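Local coordinates for protein myosin-4 (Saccharomyces cerevisiae, PDB 3MMI) that works as a type V myosin motor that carries ASH1 and other mRNAs to the yeast bud, here represented by its cargo-binding globular tail, at residues Arg110-Tyr122 against Thr134-Leu146. Residues are numbered along the deposited sequence; the frame is centred on the assembly and turned at random.
Sequences RLPAFAANQKTLY and TLIYLNDLENETL
An antiparallel helix hairpin in the all-helical globular tail brings helix 111-119 against the start of helix 132-168, the short segment axes 8.1 Å apart and inclined at 168°. In the middle Ala-115 offers only a methyl, its CB 3.6 Å from Leu-138 O and against Leu-141 CD2. Beside it, Glu-142 fits as a knob among Pro-112, Ala-115, Ala-116 and Lys-119. With CG anti to the backbone N (chi1 175°) and the chain extended, its carboxylate passes Pro-112 O and Ala-116 CB and meets the Lys-119 side chain at about a right angle in a salt bridge, Lys-119 NZ to Glu-142 OE1 at 3.0 Å, the ammonium arriving nearly in line with the C-O bond. With an alanine here in place of Glu-142, the Lys-119 ammonium would probably lose this carboxylate partner, and a gap would be likely beside Ala-116. Lys-119 is itself a knob among Leu-135, Leu-138, Asn-139 and Glu-142, its CB against Leu-138 CD1 and Leu-135 CD2. At one end, Thr-145 CG2 lies against the Pro-112 ring, though its exact place is less sure; helix 71-91 backs neighbouring Leu-111. At the other, Tyr-122, which closes the type I beta turn begun at Lys-119, receives a CH-pi contact: Thr-134 CG2 lies 3.7 Å from the Tyr-122 ring centroid, over its face.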
loop_
_atom_site.group_PDB
_atom_site.type_symbol
_atom_site.label_atom_id
_atom_site.label_comp_id
_atom_site.label_asym_id
_atom_site.label_seq_id
_atom_site.Cartn_x
_atom_site.Cartn_y
_atom_site.Cartn_z
ATOM N N ARG A 110 14.816 5.879 -6.405
ATOM C CA ARG A 110 15.750 6.990 -6.604
ATOM C C ARG A 110 15.784 7.437 -8.074
ATOM O O ARG A 110 16.397 8.423 -8.374
ATOM C CB ARG A 110 17.187 6.561 -6.133
ATOM C CG ARG A 110 17.356 6.519 -4.589
ATOM C CD ARG A 110 18.306 5.507 -4.012
ATOM N NE ARG A 110 17.948 5.175 -2.587
ATOM C CZ ARG A 110 18.378 5.916 -1.591
ATOM N NH1 ARG A 110 19.068 6.992 -1.861
ATOM N NH2 ARG A 110 18.140 5.617 -0.363
ATOM N N LEU A 111 15.227 6.656 -8.987
ATOM C CA LEU A 111 15.227 7.009 -10.454
ATOM C C LEU A 111 14.549 8.365 -10.759
ATOM O O LEU A 111 15.101 9.192 -11.433
ATOM C CB LEU A 111 14.580 5.905 -11.288
ATOM C CG LEU A 111 15.401 4.736 -11.708
ATOM C CD1 LEU A 111 14.593 3.813 -12.523
ATOM C CD2 LEU A 111 16.540 5.309 -12.567
ATOM N N PRO A 112 13.366 8.631 -10.195
ATOM C CA PRO A 112 12.720 9.938 -10.364
ATOM C C PRO A 112 13.522 11.152 -9.907
ATOM O O PRO A 112 13.598 12.154 -10.646
ATOM C CB PRO A 112 11.457 9.791 -9.507
ATOM C CG PRO A 112 11.126 8.425 -9.586
ATOM C CD PRO A 112 12.466 7.729 -9.456
ATOM N N ALA A 113 14.144 11.099 -8.726
ATOM C CA ALA A 113 15.000 12.225 -8.304
ATOM C C ALA A 113 16.312 12.326 -9.087
ATOM O O ALA A 113 16.830 13.441 -9.226
ATOM C CB ALA A 113 15.328 12.199 -6.733
ATOM N N PHE A 114 16.817 11.178 -9.618
ATOM C CA PHE A 114 18.040 11.132 -10.467
ATOM C C PHE A 114 17.722 11.952 -11.702
ATOM O O PHE A 114 18.393 12.932 -11.934
ATOM C CB PHE A 114 18.406 9.686 -10.839
ATOM C CG PHE A 114 19.275 9.569 -12.078
ATOM C CD1 PHE A 114 20.621 9.973 -12.037
ATOM C CD2 PHE A 114 18.762 9.064 -13.259
ATOM C CE1 PHE A 114 21.439 9.891 -13.175
ATOM C CE2 PHE A 114 19.570 8.964 -14.418
ATOM C CZ PHE A 114 20.910 9.377 -14.373
ATOM N N ALA A 115 16.614 11.621 -12.406
ATOM C CA ALA A 115 16.150 12.384 -13.571
ATOM C C ALA A 115 15.987 13.865 -13.290
ATOM O O ALA A 115 16.399 14.705 -14.100
ATOM C CB ALA A 115 14.823 11.794 -14.215
ATOM N N ALA A 116 15.419 14.194 -12.130
ATOM C CA ALA A 116 15.265 15.609 -11.724
ATOM C C ALA A 116 16.594 16.244 -11.507
ATOM O O ALA A 116 16.773 17.415 -11.931
ATOM C CB ALA A 116 14.422 15.768 -10.449
ATOM N N ASN A 117 17.523 15.528 -10.826
ATOM C CA ASN A 117 18.897 16.065 -10.687
ATOM C C ASN A 117 19.735 16.070 -12.010
ATOM O O ASN A 117 20.630 16.839 -12.150
ATOM C CB ASN A 117 19.719 15.463 -9.500
ATOM C CG ASN A 117 21.100 16.245 -9.263
ATOM O OD1 ASN A 117 22.198 15.775 -9.655
ATOM N ND2 ASN A 117 20.999 17.469 -8.715
ATOM N N GLN A 118 19.461 15.193 -12.960
ATOM C CA GLN A 118 20.179 15.256 -14.203
ATOM C C GLN A 118 19.824 16.553 -14.880
ATOM O O GLN A 118 20.598 17.123 -15.603
ATOM C CB GLN A 118 19.845 14.079 -15.099
ATOM C CG GLN A 118 20.656 12.906 -14.745
ATOM C CD GLN A 118 22.103 13.054 -15.130
ATOM O OE1 GLN A 118 22.995 13.088 -14.285
ATOM N NE2 GLN A 118 22.342 13.092 -16.440
ATOM N N LYS A 119 18.624 17.039 -14.679
ATOM C CA LYS A 119 18.188 18.024 -15.604
ATOM C C LYS A 119 18.671 19.379 -15.136
ATOM O O LYS A 119 18.821 20.365 -15.906
ATOM C CB LYS A 119 16.686 17.893 -15.873
ATOM C CG LYS A 119 15.754 18.521 -14.915
ATOM C CD LYS A 119 14.431 18.644 -15.659
ATOM C CE LYS A 119 13.238 18.209 -14.800
ATOM N NZ LYS A 119 13.151 16.665 -14.623
ATOM N N THR A 120 19.036 19.371 -13.872
ATOM C CA THR A 120 19.578 20.543 -13.259
ATOM C C THR A 120 20.893 21.039 -13.935
ATOM O O THR A 120 21.303 22.192 -13.705
ATOM C CB THR A 120 19.827 20.359 -11.746
ATOM O OG1 THR A 120 20.724 21.379 -11.329
ATOM C CG2 THR A 120 20.548 19.110 -11.456
ATOM N N LEU A 121 21.518 20.187 -14.770
ATOM C CA LEU A 121 22.827 20.530 -15.400
ATOM C C LEU A 121 22.662 20.840 -16.885
ATOM O O LEU A 121 23.647 21.133 -17.576
ATOM C CB LEU A 121 23.747 19.303 -15.324
ATOM C CG LEU A 121 23.382 18.189 -14.341
ATOM C CD1 LEU A 121 24.430 17.028 -14.378
ATOM C CD2 LEU A 121 23.266 18.817 -12.965
ATOM N N TYR A 122 21.437 20.706 -17.395
ATOM C CA TYR A 122 21.171 20.978 -18.786
ATOM C C TYR A 122 20.306 22.232 -18.969
ATOM O O TYR A 122 19.965 22.936 -17.987
ATOM C CB TYR A 122 20.525 19.753 -19.459
ATOM C CG TYR A 122 21.401 18.505 -19.488
ATOM C CD1 TYR A 122 22.386 18.338 -20.477
ATOM C CD2 TYR A 122 21.239 17.497 -18.527
ATOM C CE1 TYR A 122 23.193 17.194 -20.505
ATOM C CE2 TYR A 122 22.017 16.366 -18.541
ATOM C CZ TYR A 122 23.009 16.218 -19.536
ATOM O OH TYR A 122 23.808 15.090 -19.601
ATOM N N THR A 134 16.842 17.451 -24.418
ATOM C CA THR A 134 17.378 16.666 -23.303
ATOM C C THR A 134 16.569 16.956 -22.004
ATOM O O THR A 134 16.187 16.050 -21.281
ATOM C CB THR A 134 18.905 16.929 -23.066
ATOM O OG1 THR A 134 19.643 16.228 -24.068
ATOM C CG2 THR A 134 19.358 16.407 -21.686
ATOM N N LEU A 135 16.323 18.220 -21.758
ATOM C CA LEU A 135 15.456 18.602 -20.695
ATOM C C LEU A 135 14.044 17.957 -20.743
ATOM O O LEU A 135 13.558 17.482 -19.713
ATOM C CB LEU A 135 15.281 20.100 -20.623
ATOM C CG LEU A 135 16.475 20.865 -20.067
ATOM C CD1 LEU A 135 16.071 22.308 -19.973
ATOM C CD2 LEU A 135 16.932 20.363 -18.702
ATOM N N ILE A 136 13.418 17.944 -21.921
ATOM C CA ILE A 136 12.186 17.249 -22.163
ATOM C C ILE A 136 12.298 15.753 -21.961
ATOM O O ILE A 136 11.406 15.191 -21.309
ATOM C CB ILE A 136 11.640 17.509 -23.598
ATOM C CG1 ILE A 136 11.177 18.967 -23.731
ATOM C CG2 ILE A 136 10.531 16.528 -24.011
ATOM C CD1 ILE A 136 10.913 19.389 -25.211
ATOM N N TYR A 137 13.329 15.098 -22.526
ATOM C CA TYR A 137 13.563 13.684 -22.227
ATOM C C TYR A 137 13.567 13.412 -20.681
ATOM O O TYR A 137 12.945 12.506 -20.211
ATOM C CB TYR A 137 14.870 13.170 -22.899
ATOM C CG TYR A 137 15.175 11.785 -22.508
ATOM C CD1 TYR A 137 14.556 10.712 -23.128
ATOM C CD2 TYR A 137 16.074 11.541 -21.414
ATOM C CE1 TYR A 137 14.803 9.437 -22.725
ATOM C CE2 TYR A 137 16.369 10.223 -21.009
ATOM C CZ TYR A 137 15.718 9.200 -21.652
ATOM O OH TYR A 137 15.916 7.901 -21.240
ATOM N N LEU A 138 14.300 14.221 -19.931
ATOM C CA LEU A 138 14.563 13.924 -18.561
ATOM C C LEU A 138 13.287 14.173 -17.774
ATOM O O LEU A 138 12.976 13.461 -16.806
ATOM C CB LEU A 138 15.697 14.769 -18.013
ATOM C CG LEU A 138 17.138 14.459 -18.474
ATOM C CD1 LEU A 138 17.953 15.578 -17.887
ATOM C CD2 LEU A 138 17.597 13.114 -17.921
ATOM N N ASN A 139 12.542 15.186 -18.192
ATOM C CA ASN A 139 11.216 15.442 -17.643
ATOM C C ASN A 139 10.309 14.248 -17.798
ATOM O O ASN A 139 9.609 13.853 -16.851
ATOM C CB ASN A 139 10.576 16.630 -18.319
ATOM C CG ASN A 139 9.507 17.267 -17.466
ATOM O OD1 ASN A 139 9.784 17.814 -16.391
ATOM N ND2 ASN A 139 8.281 17.186 -17.933
ATOM N N ASP A 140 10.406 13.597 -18.946
ATOM C CA ASP A 140 9.555 12.486 -19.230
ATOM C C ASP A 140 10.053 11.311 -18.462
ATOM O O ASP A 140 9.245 10.493 -18.031
ATOM C CB ASP A 140 9.577 12.196 -20.709
ATOM C CG ASP A 140 8.640 11.112 -21.122
ATOM O OD1 ASP A 140 7.415 11.300 -21.098
ATOM O OD2 ASP A 140 9.113 10.061 -21.504
ATOM N N LEU A 141 11.384 11.205 -18.303
ATOM C CA LEU A 141 11.980 10.050 -17.634
ATOM C C LEU A 141 11.467 10.073 -16.180
ATOM O O LEU A 141 11.124 9.057 -15.593
ATOM C CB LEU A 141 13.525 10.108 -17.740
ATOM C CG LEU A 141 14.330 9.083 -16.949
ATOM C CD1 LEU A 141 14.102 7.702 -17.485
ATOM C CD2 LEU A 141 15.826 9.409 -16.971
ATOM N N GLU A 142 11.420 11.265 -15.631
ATOM C CA GLU A 142 11.010 11.430 -14.284
ATOM C C GLU A 142 9.515 11.011 -14.064
ATOM O O GLU A 142 9.199 10.262 -13.140
ATOM C CB GLU A 142 11.213 12.845 -13.847
ATOM C CG GLU A 142 10.658 13.014 -12.484
ATOM C CD GLU A 142 10.859 14.399 -11.951
ATOM O OE1 GLU A 142 11.529 15.161 -12.594
ATOM O OE2 GLU A 142 10.401 14.774 -10.853
ATOM N N ASN A 143 8.624 11.403 -14.964
ATOM C CA ASN A 143 7.247 11.004 -14.801
ATOM C C ASN A 143 7.045 9.533 -15.056
ATOM O O ASN A 143 6.315 8.874 -14.294
ATOM C CB ASN A 143 6.260 11.833 -15.641
ATOM C CG ASN A 143 6.395 13.351 -15.415
ATOM O OD1 ASN A 143 6.598 13.828 -14.303
ATOM N ND2 ASN A 143 6.273 14.122 -16.509
ATOM N N GLU A 144 7.698 9.009 -16.067
ATOM C CA GLU A 144 7.482 7.628 -16.434
ATOM C C GLU A 144 8.098 6.603 -15.476
ATOM O O GLU A 144 7.581 5.540 -15.277
ATOM C CB GLU A 144 7.994 7.391 -17.847
ATOM C CG GLU A 144 7.053 7.935 -18.867
ATOM C CD GLU A 144 5.890 7.020 -19.064
ATOM O OE1 GLU A 144 6.149 5.786 -19.321
ATOM O OE2 GLU A 144 4.755 7.553 -18.964
ATOM N N THR A 145 9.270 6.919 -14.967
ATOM C CA THR A 145 9.943 6.109 -13.972
ATOM C C THR A 145 9.047 6.059 -12.663
ATOM O O THR A 145 8.810 5.008 -12.076
ATOM C CB THR A 145 11.310 6.789 -13.814
ATOM O OG1 THR A 145 12.349 6.011 -14.455
ATOM C CG2 THR A 145 11.613 7.133 -12.511
ATOM N N LEU A 146 8.539 7.218 -12.261
ATOM C CA LEU A 146 7.549 7.333 -11.198
ATOM C C LEU A 146 6.300 6.454 -11.384
ATOM O O LEU A 146 5.902 5.726 -10.445
ATOM C CB LEU A 146 7.167 8.772 -10.995
ATOM C CG LEU A 146 6.284 9.010 -9.780
ATOM C CD1 LEU A 146 7.103 8.665 -8.523
ATOM C CD2 LEU A 146 5.795 10.429 -9.727
#